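Local coordinates for protein beta-lactamase (Klebsiella pneumoniae, PDB 6HUH) that probably hydrolyses beta-lactam antibiotics to substituted beta-amino acids, as expected of a class D serine beta-lactamase that confers antibiotic resistance, at residues 58-63 against 123-128; 65-70 against 95-100; 158-163 against 167-172. All coordinates share one frame; numbering follows the deposited sequence.

Interaction 1 of 3, residues 58-63 against 123-128; sequences ALMGYD and DRFDYG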
# COMPACT_ATOMS: atom_id res chain seq x y z
N ALA A 58 8.43 7.81 11.93
CA ALA A 58 7.85 6.45 11.98
C ALA A 58 8.32 5.72 13.24
O ALA A 58 7.53 4.99 13.84
CB ALA A 58 8.23 5.65 10.75
N LEU A 59 9.59 5.94 13.67
CA LEU A 59 10.15 5.33 14.88
C LEU A 59 9.55 5.92 16.15
O LEU A 59 9.22 5.17 17.07
CB LEU A 59 11.67 5.48 14.90
CG LEU A 59 12.45 4.73 13.83
CD1 LEU A 59 13.77 5.43 13.58
CD2 LEU A 59 12.67 3.27 14.24
N MET A 60 9.43 7.28 16.20
CA MET A 60 8.84 8.03 17.32
C MET A 60 7.42 7.52 17.49
O MET A 60 7.06 7.06 18.58
CB MET A 60 8.82 9.55 17.04
CG MET A 60 10.17 10.20 16.99
SD MET A 60 10.04 11.99 16.73
CE MET A 60 11.61 12.30 15.89
N GLY A 61 6.66 7.56 16.39
CA GLY A 61 5.27 7.10 16.31
C GLY A 61 5.03 5.66 16.71
O GLY A 61 4.03 5.38 17.37
N TYR A 62 5.92 4.75 16.37
CA TYR A 62 5.74 3.37 16.80
C TYR A 62 6.23 3.13 18.22
O TYR A 62 5.64 2.32 18.92
CB TYR A 62 6.38 2.37 15.84
CG TYR A 62 5.57 2.20 14.57
CD1 TYR A 62 4.35 1.53 14.58
CD2 TYR A 62 6.04 2.69 13.36
CE1 TYR A 62 3.61 1.39 13.41
CE2 TYR A 62 5.30 2.56 12.19
CZ TYR A 62 4.09 1.91 12.22
OH TYR A 62 3.41 1.79 11.04
N ASP A 63 7.29 3.82 18.64
CA ASP A 63 7.85 3.66 19.98
C ASP A 63 6.90 4.19 21.06
O ASP A 63 6.76 3.56 22.10
CB ASP A 63 9.22 4.35 20.08
CG ASP A 63 9.96 4.03 21.36
OD1 ASP A 63 10.31 2.82 21.57
OD2 ASP A 63 10.22 4.98 22.15
N ASP A 123 17.21 14.46 19.73
CA ASP A 123 18.49 14.46 20.45
C ASP A 123 19.04 13.02 20.55
O ASP A 123 20.18 12.80 20.13
CB ASP A 123 18.35 15.04 21.86
CG ASP A 123 18.09 16.54 21.96
OD1 ASP A 123 17.82 17.17 20.91
OD2 ASP A 123 18.12 17.07 23.10
N ARG A 124 18.23 12.04 21.07
CA ARG A 124 18.67 10.65 21.25
C ARG A 124 19.02 9.96 19.95
O ARG A 124 19.88 9.08 19.96
CB ARG A 124 17.68 9.81 22.07
CG ARG A 124 18.22 9.50 23.46
CD ARG A 124 17.58 8.29 24.13
NE ARG A 124 18.30 7.91 25.35
CZ ARG A 124 18.08 6.80 26.05
NH1 ARG A 124 17.15 5.94 25.66
NH2 ARG A 124 18.79 6.54 27.14
N PHE A 125 18.37 10.39 18.84
CA PHE A 125 18.59 9.94 17.47
C PHE A 125 19.78 10.67 16.83
O PHE A 125 20.24 10.24 15.77
CB PHE A 125 17.34 10.18 16.61
CG PHE A 125 16.18 9.22 16.82
CD1 PHE A 125 16.32 8.09 17.61
CD2 PHE A 125 14.95 9.45 16.20
CE1 PHE A 125 15.26 7.21 17.80
CE2 PHE A 125 13.89 8.56 16.38
CZ PHE A 125 14.05 7.45 17.18
N ASP A 126 20.27 11.78 17.47
CA ASP A 126 21.39 12.62 17.03
C ASP A 126 21.15 13.13 15.61
O ASP A 126 22.09 13.24 14.81
CB ASP A 126 22.72 11.83 17.15
CG ASP A 126 23.97 12.67 17.30
OD1 ASP A 126 23.93 13.66 18.07
OD2 ASP A 126 25.01 12.30 16.71
N TYR A 127 19.88 13.41 15.29
CA TYR A 127 19.46 13.78 13.96
C TYR A 127 19.97 15.14 13.48
O TYR A 127 19.44 16.19 13.86
CB TYR A 127 17.94 13.67 13.83
CG TYR A 127 17.46 13.56 12.40
CD1 TYR A 127 17.43 12.32 11.75
CD2 TYR A 127 17.02 14.68 11.70
CE1 TYR A 127 16.99 12.20 10.43
CE2 TYR A 127 16.57 14.57 10.38
CZ TYR A 127 16.54 13.33 9.75
OH TYR A 127 16.10 13.23 8.45
N GLY A 128 20.99 15.10 12.60
CA GLY A 128 21.60 16.26 11.97
C GLY A 128 21.97 17.39 12.92
O GLY A 128 22.72 17.18 13.88
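The contact is apolar: one aromatic ring, Phe125, is set with its CZ/CE2 side against the flank of helix 56-64, where it meets Leu59 and Met60. The outer part of the ring does the touching. Phe125 CZ lies 3.8 Å from Leu59 CB, and Leu59 CD1 reaches the same CZ at 4.1 Å, so the leucine touches the far carbon of the ring with both its root and one of its methyl branches. One carbon further round, Phe125 CE2 comes 4.1 Å from Met60 CG. Both neighbours approach the ring obliquely. With CG beside its own backbone N (chi1 -75°), the Phe125 ring reaches across to the helix. Met60 runs out extended beyond CG, and its side chain also packs on Phe118, Tyr121 and Val122 of helix 115-124. Leu170 closes on Phe125 from the loop after helix 155-166.

The two segments exchange only apolar contacts. One turn back along helix 115-124, however, Tyr121 OH is hydrogen-bonded to Asp63 OD2, tying the two helices together. Within helix 56-64, Asp63 N bonds to Leu59 O at 2.8 Å, the ordinary helical step. On the other side, Asp126 N bonds back to Asp123 O at 2.9 Å. Asp126 has positive phi (56°) and completes a Schellman motif that ends helix 115-124, turning the chain just after Phe125.

All three touching residues are buried. In class D beta-lactamases the helix that follows the nucleophilic serine is central to the helical part of the fold, and here helix 56-64 holds that place. The opposing chain, once past the Schellman turn, runs directly into Tyr127 and Gly128, the start of the Tyr-Gly-Asn motif of the family.

Interaction 2 of 3, residues 65-70 against 95-100; sequences GFLVDE and SRWMTY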
# COMPACT_ATOMS: atom_id res chain seq x y z
N GLY A 65 3.58 4.77 20.62
CA GLY A 65 2.28 4.12 20.52
C GLY A 65 1.25 4.88 19.72
O GLY A 65 0.10 4.44 19.64
N PHE A 66 1.64 6.04 19.13
CA PHE A 66 0.75 6.84 18.29
C PHE A 66 0.35 6.03 17.06
O PHE A 66 -0.82 6.04 16.66
CB PHE A 66 1.42 8.14 17.83
CG PHE A 66 0.45 8.98 17.04
CD1 PHE A 66 -0.61 9.62 17.66
CD2 PHE A 66 0.56 9.08 15.66
CE1 PHE A 66 -1.51 10.40 16.94
CE2 PHE A 66 -0.37 9.83 14.93
CZ PHE A 66 -1.39 10.49 15.58
N LEU A 67 1.35 5.39 16.44
CA LEU A 67 1.17 4.54 15.27
C LEU A 67 1.09 3.13 15.79
O LEU A 67 1.89 2.74 16.65
CB LEU A 67 2.32 4.72 14.28
CG LEU A 67 2.61 6.14 13.79
CD1 LEU A 67 3.89 6.17 13.02
CD2 LEU A 67 1.44 6.72 12.98
N VAL A 68 0.06 2.39 15.35
CA VAL A 68 -0.22 1.03 15.82
C VAL A 68 0.52 0.03 14.96
O VAL A 68 1.27 -0.80 15.49
CB VAL A 68 -1.75 0.75 15.88
CG1 VAL A 68 -2.04 -0.70 16.28
CG2 VAL A 68 -2.44 1.73 16.82
N ASP A 69 0.27 0.09 13.64
CA ASP A 69 0.88 -0.75 12.61
C ASP A 69 0.83 -0.02 11.27
O ASP A 69 0.81 1.20 11.26
CB ASP A 69 0.24 -2.17 12.54
CG ASP A 69 -1.27 -2.24 12.42
OD1 ASP A 69 -1.86 -1.34 11.79
OD2 ASP A 69 -1.85 -3.23 12.91
N GLU A 70 0.79 -0.75 10.17
CA GLU A 70 0.82 -0.21 8.82
C GLU A 70 -0.54 0.35 8.39
O GLU A 70 -0.63 1.22 7.53
CB GLU A 70 1.29 -1.30 7.84
CG GLU A 70 2.68 -1.86 8.14
CD GLU A 70 2.82 -2.88 9.26
OE1 GLU A 70 1.79 -3.28 9.86
OE2 GLU A 70 3.97 -3.27 9.55
N SER A 95 1.02 3.60 6.10
CA SER A 95 1.48 3.05 4.82
C SER A 95 1.31 4.08 3.69
O SER A 95 2.19 4.24 2.84
CB SER A 95 0.71 1.77 4.50
OG SER A 95 1.19 1.13 3.33
N ARG A 96 0.16 4.76 3.70
CA ARG A 96 -0.25 5.81 2.77
C ARG A 96 0.51 7.12 3.08
O ARG A 96 0.74 7.92 2.18
CB ARG A 96 -1.78 6.00 2.86
CG ARG A 96 -2.34 6.97 1.84
CD ARG A 96 -3.84 6.99 1.86
NE ARG A 96 -4.37 8.12 1.08
CZ ARG A 96 -4.69 8.06 -0.21
NH1 ARG A 96 -4.52 6.93 -0.89
NH2 ARG A 96 -5.17 9.13 -0.83
N TRP A 97 0.89 7.32 4.37
CA TRP A 97 1.66 8.47 4.90
C TRP A 97 3.01 8.53 4.24
O TRP A 97 3.39 9.55 3.68
CB TRP A 97 1.84 8.25 6.40
CG TRP A 97 2.71 9.22 7.13
CD1 TRP A 97 2.67 10.58 7.04
CD2 TRP A 97 3.58 8.92 8.23
NE1 TRP A 97 3.53 11.14 7.95
CE2 TRP A 97 4.11 10.14 8.69
CE3 TRP A 97 4.03 7.72 8.82
CZ2 TRP A 97 5.03 10.21 9.74
CZ3 TRP A 97 4.94 7.78 9.85
CH2 TRP A 97 5.43 9.01 10.31
N MET A 98 3.73 7.40 4.28
CA MET A 98 5.06 7.23 3.70
C MET A 98 5.03 7.39 2.19
O MET A 98 5.85 8.13 1.64
CB MET A 98 5.65 5.86 4.10
CG MET A 98 6.04 5.78 5.55
SD MET A 98 7.21 7.08 6.03
CE MET A 98 7.94 6.34 7.41
N THR A 99 4.04 6.73 1.54
CA THR A 99 3.83 6.69 0.09
C THR A 99 3.64 8.11 -0.51
O THR A 99 4.52 8.56 -1.24
CB THR A 99 2.71 5.69 -0.26
OG1 THR A 99 3.06 4.41 0.27
CG2 THR A 99 2.48 5.56 -1.75
N TYR A 100 2.55 8.82 -0.16
CA TYR A 100 2.23 10.14 -0.72
C TYR A 100 2.81 11.33 0.13
O TYR A 100 2.41 12.48 -0.10
CB TYR A 100 0.72 10.27 -0.97
CG TYR A 100 0.16 9.04 -1.66
CD1 TYR A 100 0.26 8.88 -3.03
CD2 TYR A 100 -0.38 8.00 -0.92
CE1 TYR A 100 -0.18 7.71 -3.66
CE2 TYR A 100 -0.83 6.84 -1.53
CZ TYR A 100 -0.71 6.69 -2.89
OH TYR A 100 -1.14 5.52 -3.47
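Leu67 and Trp97 form the tight end of this contact, both of them buried. Leu67 CD1 sits 3.7 Å from Trp97 CZ3, a carbon of the six-membered ring of the indole, and the two side chains cross at about a right angle. Only that one methyl makes the approach, which is oblique to the indole plane. The indole swings out from its helix to the loop with chi1 at 174°. Its polar corner is settled separately, with NE1 bonded to Ser106 OG. Met98 SD lies over one indole face, 4.3 Å off the ring plane and displaced from its middle.

Helix 94-99 belongs to the helical part of the class D fold and ends just ahead of a Ser-Val-Ile tripeptide that probably corresponds to the Ser-X-Val motif of the family, with isoleucine in the valine position. The indole also packs on helix 56-64, and its side chain is about 8 Å from that of Ser51, the predicted acylation site, which places the Trp97 end of the contact near the predicted nucleophile.

Toward solvent the join loosens to a backbone bond. Ser95 N, in the first turn of the helix, donates to Glu70 O over 3.2 Å, meeting a lone pair in the carbonyl plane but with the N-H bent to 136°. Ser95 CB rests 3.4 Å from the same oxygen. The Glu70 carboxylate leads away from the helix, where Asn182 and His179 bond its OE2. Thr99, exposed on the next turn, sends OG1 back to Ser95 O at 2.7 Å, the donor tilted 21° from the carbonyl plane. Beyond it, Tyr100 packs against Tyr100 of the second subunit.

Interaction 3 of 3, residues 158-163 against 167-172; sequences QARFLG and SGKLPV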
# COMPACT_ATOMS: atom_id res chain seq x y z
N GLN A 158 22.85 11.46 7.68
CA GLN A 158 21.69 10.60 7.30
C GLN A 158 22.03 9.11 7.29
O GLN A 158 21.24 8.31 7.78
CB GLN A 158 21.19 10.97 5.90
CG GLN A 158 20.18 12.08 5.93
CD GLN A 158 18.77 11.62 5.76
OE1 GLN A 158 18.38 10.52 6.19
NE2 GLN A 158 17.97 12.50 5.16
N ALA A 159 23.21 8.77 6.72
CA ALA A 159 23.78 7.42 6.64
C ALA A 159 24.13 6.91 8.03
O ALA A 159 23.87 5.75 8.33
CB ALA A 159 25.04 7.45 5.78
N ARG A 160 24.71 7.79 8.88
CA ARG A 160 25.07 7.49 10.25
C ARG A 160 23.80 7.14 11.05
O ARG A 160 23.75 6.07 11.69
CB ARG A 160 25.79 8.70 10.84
CG ARG A 160 26.27 8.55 12.28
CD ARG A 160 27.31 7.46 12.46
NE ARG A 160 26.74 6.33 13.19
CZ ARG A 160 27.43 5.29 13.62
NH1 ARG A 160 28.73 5.21 13.40
NH2 ARG A 160 26.82 4.31 14.28
N PHE A 161 22.75 7.99 10.93
CA PHE A 161 21.43 7.80 11.56
C PHE A 161 20.81 6.45 11.14
O PHE A 161 20.47 5.65 12.01
CB PHE A 161 20.48 8.98 11.26
CG PHE A 161 19.01 8.67 11.49
CD1 PHE A 161 18.51 8.53 12.78
CD2 PHE A 161 18.15 8.46 10.42
CE1 PHE A 161 17.17 8.17 12.99
CE2 PHE A 161 16.82 8.11 10.64
CZ PHE A 161 16.34 7.97 11.92
N LEU A 162 20.70 6.21 9.80
CA LEU A 162 20.17 5.01 9.17
C LEU A 162 20.91 3.77 9.65
O LEU A 162 20.27 2.74 9.89
CB LEU A 162 20.29 5.12 7.63
CG LEU A 162 19.07 5.55 6.78
CD1 LEU A 162 18.02 6.31 7.56
CD2 LEU A 162 19.50 6.35 5.56
N GLY A 163 22.23 3.90 9.83
CA GLY A 163 23.11 2.85 10.32
C GLY A 163 22.83 2.43 11.75
O GLY A 163 23.04 1.27 12.12
N SER A 167 21.26 -1.22 12.82
CA SER A 167 22.13 -1.97 13.74
C SER A 167 21.54 -2.24 15.13
O SER A 167 22.20 -2.87 15.95
CB SER A 167 23.48 -1.26 13.89
OG SER A 167 24.23 -1.26 12.69
N GLY A 168 20.33 -1.77 15.38
CA GLY A 168 19.66 -1.92 16.67
C GLY A 168 20.23 -0.96 17.71
O GLY A 168 20.01 -1.14 18.92
N LYS A 169 20.96 0.07 17.25
CA LYS A 169 21.59 1.05 18.13
C LYS A 169 20.61 2.11 18.67
O LYS A 169 20.87 2.68 19.72
CB LYS A 169 22.83 1.68 17.47
CG LYS A 169 24.03 0.74 17.48
CD LYS A 169 25.32 1.45 17.07
CE LYS A 169 26.39 0.49 16.57
NZ LYS A 169 26.24 0.20 15.11
N LEU A 170 19.48 2.35 17.98
CA LEU A 170 18.51 3.35 18.47
C LEU A 170 17.64 2.78 19.61
O LEU A 170 17.45 1.55 19.65
CB LEU A 170 17.69 4.00 17.32
CG LEU A 170 18.50 4.81 16.26
CD1 LEU A 170 17.61 5.39 15.21
CD2 LEU A 170 19.29 5.94 16.88
N PRO A 171 17.19 3.61 20.61
CA PRO A 171 16.46 3.06 21.77
C PRO A 171 15.01 2.64 21.50
O PRO A 171 14.09 3.01 22.24
CB PRO A 171 16.56 4.20 22.79
CG PRO A 171 16.55 5.42 21.98
CD PRO A 171 17.36 5.07 20.74
N VAL A 172 14.81 1.88 20.43
CA VAL A 172 13.51 1.39 19.99
C VAL A 172 13.54 -0.14 19.92
O VAL A 172 14.61 -0.74 19.88
CB VAL A 172 13.03 2.05 18.66
CG1 VAL A 172 12.93 3.57 18.80
CG2 VAL A 172 13.91 1.68 17.48
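Gly163 O receives both polar bonds of the contact, and both come from Ser167, directly before Gly168, whose positive phi marks the Schellman motif at the end of helix 155-166. Ser167 OG donates at 2.9 Å, nearly along the C=O axis (164°). Ser167 N adds a weak bond at 3.1 Å. The hydroxyl can fold back this way because it stands beside its own backbone N (chi1 -66°), a common way for a serine to reach the carbonyl one helical turn earlier.

Next to this, Leu170 comes up against Phe161, the two side chains at about a right angle, with Leu170 CD1 3.6 Å from Phe161 CE1. Behind that pair, Phe161 meets Tyr127 edge-to-face and packs on Pro56 and Leu59 of helix 56-64. At the more exposed end of the contact two like charges lie close, Lys169 NZ near the plane of the Arg160 guanidinium at its edge.

The backbone sets these positions. Gly168 takes the positive phi (76°) that turns the chain out of the helix. Pro171 then centres an inverse gamma turn, closed by Val172 N bonding to Leu170 O at 2.8 Å.

How the interactions relate
Along the chain, interaction 2 is nested inside the loop closed by interaction 1, and interaction 3 follows both. Helix 56-64 connects the first two, whose centres are 15 Å apart: Gly61 O and Tyr62 OH probably bond Leu67 N and Asp69 O. Interactions 1 and 3 are closer, centres 9 Å apart; their apolar side chains pack together, Phe125 on Leu170 and Leu59 on Val172. Interactions 2 and 3 do not meet, nearest atoms about 10 Å apart. Helix 56-64, after the predicted nucleophile, supplies one side of interaction 1 and touches interaction 2 through Leu67, Trp97 and Met98 and interaction 3 through Phe161 and Val172, while helix 155-166 packs on strands 215-225 and 228-238.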